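Local coordinates for protein O-methyltransferase (Burkholderia thailandensis, PDB 3MCZ) that probably transfers a methyl group from S-adenosyl-L-methionine to a hydroxyl oxygen of an unidentified substrate, and probably works as a dimer, at residues His148-Arg151 and Ala152-Ala155; Leu163-Pro166 and Met167-Val170; His190-Tyr193 and Leu194-Leu198; Ile208-Leu211 and Pro212-Asp216. One frame throughout, in Å; residues are numbered along the deposited sequence.

Interaction 1: His148-Arg151 and Ala152-Ala155; sequences HDTR and ARDA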
loop_
_atom_site.group_PDB
_atom_site.type_symbol
_atom_site.label_atom_id
_atom_site.label_comp_id
_atom_site.label_asym_id
_atom_site.label_seq_id
_atom_site.Cartn_x
_atom_site.Cartn_y
_atom_site.Cartn_z
ATOM N N HIS A 148 4.551 22.468 14.067
ATOM C CA HIS A 148 3.570 22.111 15.095
ATOM C C HIS A 148 3.492 20.597 15.358
ATOM O O HIS A 148 3.035 20.163 16.442
ATOM C CB HIS A 148 2.182 22.628 14.689
ATOM C CG HIS A 148 1.681 22.086 13.380
ATOM N ND1 HIS A 148 1.010 20.887 13.274
ATOM C CD2 HIS A 148 1.772 22.579 12.121
ATOM C CE1 HIS A 148 0.694 20.672 12.005
ATOM N NE2 HIS A 148 1.147 21.683 11.284
ATOM N N ASP A 149 3.897 19.790 14.365
ATOM C CA ASP A 149 3.745 18.328 14.476
ATOM C C ASP A 149 5.122 17.762 14.852
ATOM O O ASP A 149 5.909 17.312 13.982
ATOM C CB ASP A 149 3.179 17.721 13.182
ATOM C CG ASP A 149 2.717 16.292 13.343
ATOM O OD1 ASP A 149 3.093 15.605 14.321
ATOM O OD2 ASP A 149 1.953 15.833 12.466
ATOM N N THR A 150 5.423 17.861 16.146
ATOM C CA THR A 150 6.698 17.373 16.697
ATOM C C THR A 150 6.873 15.884 16.442
ATOM O O THR A 150 7.976 15.437 16.126
ATOM C CB THR A 150 6.816 17.651 18.204
ATOM O OG1 THR A 150 6.699 19.061 18.415
ATOM C CG2 THR A 150 8.182 17.193 18.749
ATOM N N ARG A 151 5.782 15.137 16.554
ATOM C CA ARG A 151 5.770 13.709 16.286
ATOM C C ARG A 151 6.246 13.421 14.855
ATOM O O ARG A 151 7.115 12.572 14.644
ATOM C CB ARG A 151 4.352 13.131 16.500
ATOM C CG ARG A 151 4.240 11.631 16.395
ATOM C CD ARG A 151 2.780 11.146 16.263
ATOM N NE ARG A 151 2.701 9.686 16.114
ATOM C CZ ARG A 151 1.595 8.957 16.292
ATOM N NH1 ARG A 151 0.435 9.548 16.600
ATOM N NH2 ARG A 151 1.641 7.625 16.154
ATOM N N ALA A 152 5.680 14.121 13.876
ATOM C CA ALA A 152 6.023 13.867 12.484
ATOM C C ALA A 152 7.446 14.371 12.164
ATOM O O ALA A 152 8.158 13.743 11.370
ATOM C CB ALA A 152 4.974 14.493 11.542
ATOM N N ARG A 153 7.836 15.497 12.761
ATOM C CA ARG A 153 9.191 16.033 12.584
ATOM C C ARG A 153 10.224 15.043 13.128
ATOM O O ARG A 153 11.193 14.708 12.446
ATOM C CB ARG A 153 9.357 17.387 13.296
ATOM C CG ARG A 153 10.753 17.999 13.150
ATOM C CD ARG A 153 11.012 19.058 14.217
ATOM N NE ARG A 153 11.252 18.467 15.534
ATOM C CZ ARG A 153 11.523 19.178 16.625
ATOM N NH1 ARG A 153 11.573 20.503 16.554
ATOM N NH2 ARG A 153 11.728 18.566 17.783
ATOM N N ASP A 154 10.002 14.565 14.348
ATOM C CA ASP A 154 10.932 13.639 15.004
ATOM C C ASP A 154 10.985 12.245 14.330
ATOM O O ASP A 154 12.067 11.656 14.196
ATOM C CB ASP A 154 10.586 13.498 16.481
ATOM C CG ASP A 154 10.839 14.773 17.273
ATOM O OD1 ASP A 154 11.389 15.765 16.719
ATOM O OD2 ASP A 154 10.481 14.769 18.470
ATOM N N ALA A 155 9.834 11.736 13.897
ATOM C CA ALA A 155 9.782 10.487 13.153
ATOM C C ALA A 155 10.574 10.610 11.852
ATOM O O ALA A 155 11.373 9.732 11.510
ATOM C CB ALA A 155 8.334 10.076 12.864
#
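Asp-149 caps the first turn of helix 150-172 by accepting the amide of Ala-152, a worked case of an aspartate N-cap. With CG anti to its own backbone N (chi1 -167°), the carboxylate swings forward over the helix start, and Asp-149 OD1 lies 3.0 Å from Ala-152 N. The amide approaches from above the carboxylate plane. The same swing lays Asp-149 CG against the methyl of Ala-152, 3.4 Å from its CB. The negative charge probably suits the amide-rich helix end, and the other oxygen, OD2, is in a salt bridge with Arg-145. The carbonyl of Asp-149 starts the regular ladder, its O 2.9 Å from Arg-153 N. Thr-150 continues it: its O takes Asp-154 N at 2.8 Å, while its side chain and that of Asp-154 run side by side in the same direction, Thr-150 CG2 resting 3.4 Å from Asp-154 OD2. Asp-154 OD1 takes both NE and NH2 of the modelled Arg-153 conformer, side-on in the guanidinium plane. Arg-151 offers the last of these carbonyls, with Arg-151 O 2.9 Å from Ala-155 N. Its side chain, extended from CG to NE, leads away from the turn beyond CB and carries the guanidinium to a salt bridge with Glu-116. That bridge leads to helix 112-119, which Ala-155 also meets at Glu-116 and His-117, while Ala-152 packs on Phe-146, just beyond helix 142-145, and on Leu-120.

Interaction 2: Leu163-Pro166 and Met167-Val170; sequences LSQP and MVDV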
loop_
_atom_site.group_PDB
_atom_site.type_symbol
_atom_site.label_atom_id
_atom_site.label_comp_id
_atom_site.label_asym_id
_atom_site.label_seq_id
_atom_site.Cartn_x
_atom_site.Cartn_y
_atom_site.Cartn_z
ATOM N N LEU A 163 17.828 5.330 7.946
ATOM C CA LEU A 163 17.868 4.989 6.525
ATOM C C LEU A 163 19.169 5.454 5.853
ATOM O O LEU A 163 19.609 4.844 4.880
ATOM C CB LEU A 163 16.619 5.536 5.789
ATOM C CG LEU A 163 15.288 4.828 6.116
ATOM C CD1 LEU A 163 14.093 5.583 5.539
ATOM C CD2 LEU A 163 15.282 3.367 5.623
ATOM N N SER A 164 19.792 6.504 6.392
ATOM C CA SER A 164 21.003 7.045 5.818
ATOM C C SER A 164 22.289 6.306 6.206
ATOM O O SER A 164 23.318 6.550 5.592
ATOM C CB SER A 164 21.128 8.528 6.172
ATOM O OG SER A 164 20.036 9.214 5.579
ATOM N N GLN A 165 22.244 5.405 7.185
ATOM C CA GLN A 165 23.493 4.823 7.733
ATOM C C GLN A 165 24.438 4.172 6.720
ATOM O O GLN A 165 25.666 4.298 6.845
ATOM C CB GLN A 165 23.220 3.818 8.861
ATOM C CG GLN A 165 24.456 3.433 9.675
ATOM C CD GLN A 165 25.101 4.626 10.360
ATOM O OE1 GLN A 165 24.405 5.463 10.941
ATOM N NE2 GLN A 165 26.430 4.725 10.281
ATOM N N PRO A 166 23.895 3.426 5.753
ATOM C CA PRO A 166 24.835 2.812 4.794
ATOM C C PRO A 166 25.669 3.836 4.079
ATOM O O PRO A 166 26.848 3.631 3.913
ATOM C CB PRO A 166 23.923 2.090 3.806
ATOM C CG PRO A 166 22.673 1.790 4.591
ATOM C CD PRO A 166 22.519 2.923 5.587
HETATM N N MSE A 167 25.061 4.953 3.678
HETATM C CA MSE A 167 25.822 5.955 2.964
HETATM C C MSE A 167 26.720 6.758 3.873
HETATM O O MSE A 167 27.775 7.160 3.451
HETATM C CB MSE A 167 24.934 6.864 2.169
HETATM C CG MSE A 167 24.597 6.222 0.897
HETATM SE SE MSE A 167 22.942 6.866 0.399
HETATM C CE MSE A 167 22.088 6.980 2.152
ATOM N N VAL A 168 26.306 6.955 5.128
ATOM C CA VAL A 168 27.161 7.610 6.141
ATOM C C VAL A 168 28.517 6.921 6.266
ATOM O O VAL A 168 29.564 7.568 6.297
ATOM C CB VAL A 168 26.484 7.654 7.525
ATOM C CG1 VAL A 168 27.446 8.199 8.528
ATOM C CG2 VAL A 168 25.183 8.529 7.462
ATOM N N ASP A 169 28.493 5.601 6.316
ATOM C CA ASP A 169 29.723 4.816 6.444
ATOM C C ASP A 169 30.642 4.999 5.232
ATOM O O ASP A 169 31.850 5.139 5.398
ATOM C CB ASP A 169 29.386 3.336 6.645
ATOM C CG ASP A 169 28.438 3.103 7.827
ATOM O OD1 ASP A 169 28.442 3.934 8.769
ATOM O OD2 ASP A 169 27.691 2.097 7.814
ATOM N N VAL A 170 30.067 5.074 4.030
ATOM C CA VAL A 170 30.857 5.321 2.814
ATOM C C VAL A 170 31.417 6.729 2.757
ATOM O O VAL A 170 32.599 6.922 2.480
ATOM C CB VAL A 170 30.061 5.025 1.538
ATOM C CG1 VAL A 170 30.808 5.537 0.308
ATOM C CG2 VAL A 170 29.787 3.531 1.430
#
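Gln-165 and Asp-169 form an i to i+4 side-chain pair on helix 150-172, next to the kink that Pro-166 brings. The glutamine side chain sets off from CA away from the following turn, with CG anti to the backbone N. The bend at chi2 (60°) then turns the chain back. Gln-165 CG passes 4.0 Å from Asp-169 OD2, CD comes nearer to OD1, and at the tip Gln-165 NE2 reaches Asp-169 OD1 at 2.6 Å. The bond is short and bent, with an angle of 138° at the hydrogen, and its exact length should be read with caution; it meets the oxygen on its syn side but out of the carboxylate plane. The two side chains cross at about a right angle, their flat ends turned 43° against each other. In the modelled conformer of Gln-196 the same nitrogen also gives to its OE1, linking the pair to helix 192-200.

The backbone illustrates what a proline does inside a helix. Two successive i to i-4 links are missing, at Pro-166, which has no N-H, and at Met-167, whose N makes a weak i to i-3 bond to Ser-164 O instead. The regular ladder returns with Val-168 N, 3.1 Å from Ser-164 O, and Gln-165 O takes Asp-169 N at 3.2 Å. Ser-164 OG turns back to the carbonyl of Met-160. Close by, Met-167, present as selenomethionine, and Val-170 lean on Ile-338 of strand 332-338. Beside the serine carbonyl, the methyl carbon Val-168 CG2 sits 3.3 Å from Ser-164 O.

Interaction 3: His190-Tyr193 and Leu194-Leu198; sequences HGTY and LAQVL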
loop_
_atom_site.group_PDB
_atom_site.type_symbol
_atom_site.label_atom_id
_atom_site.label_comp_id
_atom_site.label_asym_id
_atom_site.label_seq_id
_atom_site.Cartn_x
_atom_site.Cartn_y
_atom_site.Cartn_z
ATOM N N HIS A 190 19.880 16.333 10.751
ATOM C CA HIS A 190 20.188 15.431 11.867
ATOM C C HIS A 190 21.694 15.411 12.133
ATOM O O HIS A 190 22.137 15.398 13.289
ATOM C CB HIS A 190 19.640 14.017 11.630
ATOM C CG HIS A 190 19.914 13.473 10.266
ATOM N ND1 HIS A 190 21.119 12.901 9.926
ATOM C CD2 HIS A 190 19.135 13.403 9.158
ATOM C CE1 HIS A 190 21.074 12.507 8.663
ATOM N NE2 HIS A 190 19.885 12.809 8.171
ATOM N N GLY A 191 22.470 15.449 11.055
ATOM C CA GLY A 191 23.899 15.699 11.148
ATOM C C GLY A 191 24.751 14.457 11.269
ATOM O O GLY A 191 25.923 14.543 11.688
ATOM N N THR A 192 24.185 13.307 10.887
ATOM C CA THR A 192 24.865 12.044 11.099
ATOM C C THR A 192 26.104 11.930 10.206
ATOM O O THR A 192 27.096 11.354 10.638
ATOM C CB THR A 192 23.904 10.837 10.921
ATOM O OG1 THR A 192 22.817 10.982 11.851
ATOM C CG2 THR A 192 24.590 9.558 11.222
ATOM N N TYR A 193 26.062 12.481 8.993
ATOM C CA TYR A 193 27.237 12.389 8.120
ATOM C C TYR A 193 28.404 13.153 8.763
ATOM O O TYR A 193 29.501 12.620 8.888
ATOM C CB TYR A 193 26.981 12.932 6.724
ATOM C CG TYR A 193 25.955 12.152 5.890
ATOM C CD1 TYR A 193 24.583 12.423 5.988
ATOM C CD2 TYR A 193 26.359 11.172 5.005
ATOM C CE1 TYR A 193 23.655 11.719 5.229
ATOM C CE2 TYR A 193 25.441 10.447 4.245
ATOM C CZ TYR A 193 24.085 10.727 4.355
ATOM O OH TYR A 193 23.163 10.020 3.590
ATOM N N LEU A 194 28.159 14.382 9.186
ATOM C CA LEU A 194 29.248 15.185 9.743
ATOM C C LEU A 194 29.828 14.568 11.001
ATOM O O LEU A 194 31.044 14.492 11.147
ATOM C CB LEU A 194 28.771 16.591 10.033
ATOM C CG LEU A 194 29.874 17.502 10.572
ATOM C CD1 LEU A 194 30.974 17.681 9.506
ATOM C CD2 LEU A 194 29.316 18.824 10.975
ATOM N N ALA A 195 28.952 14.120 11.905
ATOM C CA ALA A 195 29.376 13.544 13.154
ATOM C C ALA A 195 30.244 12.309 12.921
ATOM O O ALA A 195 31.281 12.146 13.568
ATOM C CB ALA A 195 28.147 13.198 14.034
ATOM N N GLN A 196 29.835 11.433 12.003
ATOM C CA GLN A 196 30.574 10.204 11.773
ATOM C C GLN A 196 31.911 10.505 11.102
ATOM O O GLN A 196 32.901 9.828 11.365
ATOM C CB GLN A 196 29.756 9.221 10.937
ATOM C CG GLN A 196 28.737 8.450 11.743
ATOM C CD GLN A 196 29.251 7.090 12.161
ATOM O OE1 GLN A 196 28.849 6.067 11.603
ATOM N NE2 GLN A 196 30.152 7.068 13.129
ATOM N N VAL A 197 31.922 11.509 10.240
ATOM C CA VAL A 197 33.140 11.971 9.573
ATOM C C VAL A 197 34.111 12.506 10.651
ATOM O O VAL A 197 35.257 12.115 10.677
ATOM C CB VAL A 197 32.842 13.081 8.524
ATOM C CG1 VAL A 197 34.147 13.740 8.040
ATOM C CG2 VAL A 197 32.056 12.499 7.282
ATOM N N LEU A 198 33.635 13.361 11.560
ATOM C CA LEU A 198 34.515 13.906 12.610
ATOM C C LEU A 198 35.050 12.814 13.551
ATOM O O LEU A 198 36.197 12.879 13.967
ATOM C CB LEU A 198 33.828 15.038 13.381
ATOM C CG LEU A 198 34.040 16.477 12.850
ATOM C CD1 LEU A 198 33.964 16.533 11.320
ATOM C CD2 LEU A 198 33.075 17.486 13.501
#
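Tyr-193 O takes the amide of Val-197 at 3.0 Å from N, the shortest hydrogen bond joining 190-193 to 194-198, and the same oxygen is flanked by the valine's methyl, with Val-197 CG2 also 3.0 Å away. That methyl stands anti to the carbonyl carbon of its own residue, beside the backbone N, which brings it back over the preceding turn. Two more bonds complete the first turns of helix 192-200. Gly-191 O receives Ala-195 N at 3.1 Å, nearly in line with the carbonyl, and Thr-192 O receives Gln-196 N at 3.1 Å from a more tilted position. The methyl of Ala-195 lies beside the glycine carbonyl, and Gln-196 CB beside that of the threonine.

Gly-191 holds the N-cap position with a positive phi of 91°, a conformation in which a side chain would press on the carbonyl of the residue before. The first amide of the helix is met by a histidine: His-190 ND1 accepts Thr-192 N at 3.2 Å and is equally close to Thr-192 OG1. A glycine-rich turn between the first strand and its helix is consistent with the first conserved motif of AdoMet-dependent methyltransferases, where it borders the cofactor site. In this Rossmann-like beta-alpha-beta unit, Leu-194 packs on Val-231 and Met-253 of strands 231-235 and 251-255, and Leu-198 on Val-231. Tyr-193 reaches Asn-255 on strand 251-255. Helix 150-172 covers a further face, where Thr-192 meets Val-161, Tyr-193 meets Met-167 and Gln-196 meets Val-168.

Interaction 4: Ile208-Leu211 and Pro212-Asp216; sequences IWDL and PTTRD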
loop_
_atom_site.group_PDB
_atom_site.type_symbol
_atom_site.label_atom_id
_atom_site.label_comp_id
_atom_site.label_asym_id
_atom_site.label_seq_id
_atom_site.Cartn_x
_atom_site.Cartn_y
_atom_site.Cartn_z
ATOM N N ILE A 208 27.487 22.978 10.877
ATOM C CA ILE A 208 26.245 22.562 10.290
ATOM C C ILE A 208 25.470 23.857 10.012
ATOM O O ILE A 208 25.290 24.687 10.909
ATOM C CB ILE A 208 25.396 21.654 11.240
ATOM C CG1 ILE A 208 26.155 20.366 11.651
ATOM C CG2 ILE A 208 24.101 21.262 10.552
ATOM C CD1 ILE A 208 25.627 19.776 12.925
ATOM N N TRP A 209 25.037 24.005 8.762
ATOM C CA TRP A 209 24.247 25.152 8.258
ATOM C C TRP A 209 22.878 24.619 7.885
ATOM O O TRP A 209 22.742 23.891 6.902
ATOM C CB TRP A 209 24.882 25.735 6.989
ATOM C CG TRP A 209 26.246 26.424 7.171
ATOM C CD1 TRP A 209 27.154 26.216 8.171
ATOM C CD2 TRP A 209 26.820 27.413 6.315
ATOM N NE1 TRP A 209 28.252 27.014 7.994
ATOM C CE2 TRP A 209 28.073 27.768 6.866
ATOM C CE3 TRP A 209 26.393 28.044 5.147
ATOM C CZ2 TRP A 209 28.910 28.729 6.281
ATOM C CZ3 TRP A 209 27.218 28.991 4.557
ATOM C CH2 TRP A 209 28.466 29.332 5.134
ATOM N N ASP A 210 21.856 24.981 8.655
ATOM C CA ASP A 210 20.489 24.532 8.373
ATOM C C ASP A 210 19.463 25.494 9.004
ATOM O O ASP A 210 19.838 26.528 9.553
ATOM C CB ASP A 210 20.284 23.104 8.894
ATOM C CG ASP A 210 19.239 22.327 8.105
ATOM O OD1 ASP A 210 18.386 22.962 7.413
ATOM O OD2 ASP A 210 19.262 21.075 8.173
ATOM N N LEU A 211 18.181 25.146 8.892
ATOM C CA LEU A 211 17.079 25.982 9.412
ATOM C C LEU A 211 16.859 25.730 10.912
ATOM O O LEU A 211 17.407 24.780 11.465
ATOM C CB LEU A 211 15.797 25.710 8.609
ATOM C CG LEU A 211 15.869 26.127 7.124
ATOM C CD1 LEU A 211 14.717 25.542 6.304
ATOM C CD2 LEU A 211 15.920 27.652 6.979
ATOM N N PRO A 212 16.075 26.594 11.586
ATOM C CA PRO A 212 15.742 26.401 13.022
ATOM C C PRO A 212 15.148 25.024 13.380
ATOM O O PRO A 212 15.430 24.508 14.462
ATOM C CB PRO A 212 14.707 27.489 13.284
ATOM C CG PRO A 212 15.056 28.584 12.309
ATOM C CD PRO A 212 15.631 27.910 11.084
ATOM N N THR A 213 14.355 24.443 12.469
ATOM C CA THR A 213 13.648 23.169 12.723
ATOM C C THR A 213 14.578 21.978 13.005
ATOM O O THR A 213 14.204 21.064 13.751
ATOM C CB THR A 213 12.674 22.774 11.556
ATOM O OG1 THR A 213 13.394 22.650 10.323
ATOM C CG2 THR A 213 11.559 23.797 11.388
ATOM N N THR A 214 15.781 22.010 12.422
ATOM C CA THR A 214 16.786 20.952 12.566
ATOM C C THR A 214 17.687 21.070 13.804
ATOM O O THR A 214 18.367 20.103 14.159
ATOM C CB THR A 214 17.766 20.967 11.374
ATOM O OG1 THR A 214 18.503 22.200 11.400
ATOM C CG2 THR A 214 17.021 20.819 10.037
ATOM N N ARG A 215 17.708 22.245 14.434
ATOM C CA ARG A 215 18.727 22.573 15.444
ATOM C C ARG A 215 18.773 21.695 16.721
ATOM O O ARG A 215 19.847 21.459 17.278
ATOM C CB ARG A 215 18.613 24.046 15.820
ATOM C CG ARG A 215 19.310 24.423 17.103
ATOM C CD ARG A 215 19.511 25.926 17.198
ATOM N NE ARG A 215 20.920 26.297 17.059
ATOM C CZ ARG A 215 21.402 27.523 17.269
ATOM N NH1 ARG A 215 20.592 28.526 17.616
ATOM N NH2 ARG A 215 22.711 27.749 17.137
ATOM N N ASP A 216 17.628 21.236 17.195
ATOM C CA ASP A 216 17.598 20.350 18.356
ATOM C C ASP A 216 18.086 18.960 17.964
ATOM O O ASP A 216 18.716 18.276 18.767
ATOM C CB ASP A 216 16.189 20.266 18.961
ATOM C CG ASP A 216 15.819 21.505 19.766
ATOM O OD1 ASP A 216 16.715 22.337 20.030
ATOM O OD2 ASP A 216 14.632 21.642 20.154
#
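Thr-214 and Leu-211 are joined by hydrogen bonds that turn the chain from strand 205-210 toward helix 215-224. Thr-214 OG1 donates to Leu-211 O at 2.8 Å, lying in the plane of that carbonyl, and Thr-214 N adds a weak bond to the same oxygen at 3.4 Å. The hydroxyl gets there because it occupies the crowded position between backbone N and carbonyl carbon (chi1 65°). A second short bond lies just before the turn, where Leu-211 N gives to Asp-210 OD1 at 2.6 Å, on the anti side and out of the carboxylate plane. Asp-210 thereby folds its side chain back on the next amide, while its OD2 accepts a weak bond from Gly-189.

The packing contacts are close. Asp-210 and Thr-214 cross at about a right angle, and the threonine hydroxyl sits over the aspartate stem, Thr-214 OG1 3.2 Å from Asp-210 CB. Leu-211 CB also lies 3.3 Å from Pro-212 CD, a closeness imposed by the Leu-Pro peptide rather than independent packing.

The turn leads from strand 205-210 into the helix of a beta-alpha-beta unit that ends in strand 231-235. Strand 205-210 runs between strands 182-186 and 231-235, bonded to both through its backbone, Ile-208 packs against helix 215-224 on Ala-218 and Ile-222, and Thr-214 and Arg-215 lean on Phe-233.

How the interactions relate
From the N terminus, the four contacts follow one another in series; none encloses or crosses another, and each closes just a turn or two of chain. Interactions 1 and 2 belong to one element, helix 150-172, with centres about 23 Å apart, one at its start and the other toward its end. Interaction 3 opens helix 192-200 and lies against interaction 2, with Met-167 CE, in the modelled conformer, 3.5 Å from Tyr-193 OH, tying that long helix to the Rossmann-like core. Interaction 4 leaves the next strand; Leu-194 of interaction 3 packs on its Ile-208, while Arg-153 of interaction 1, in its modelled conformer, touches Thr-213 beside the strand-to-helix turn.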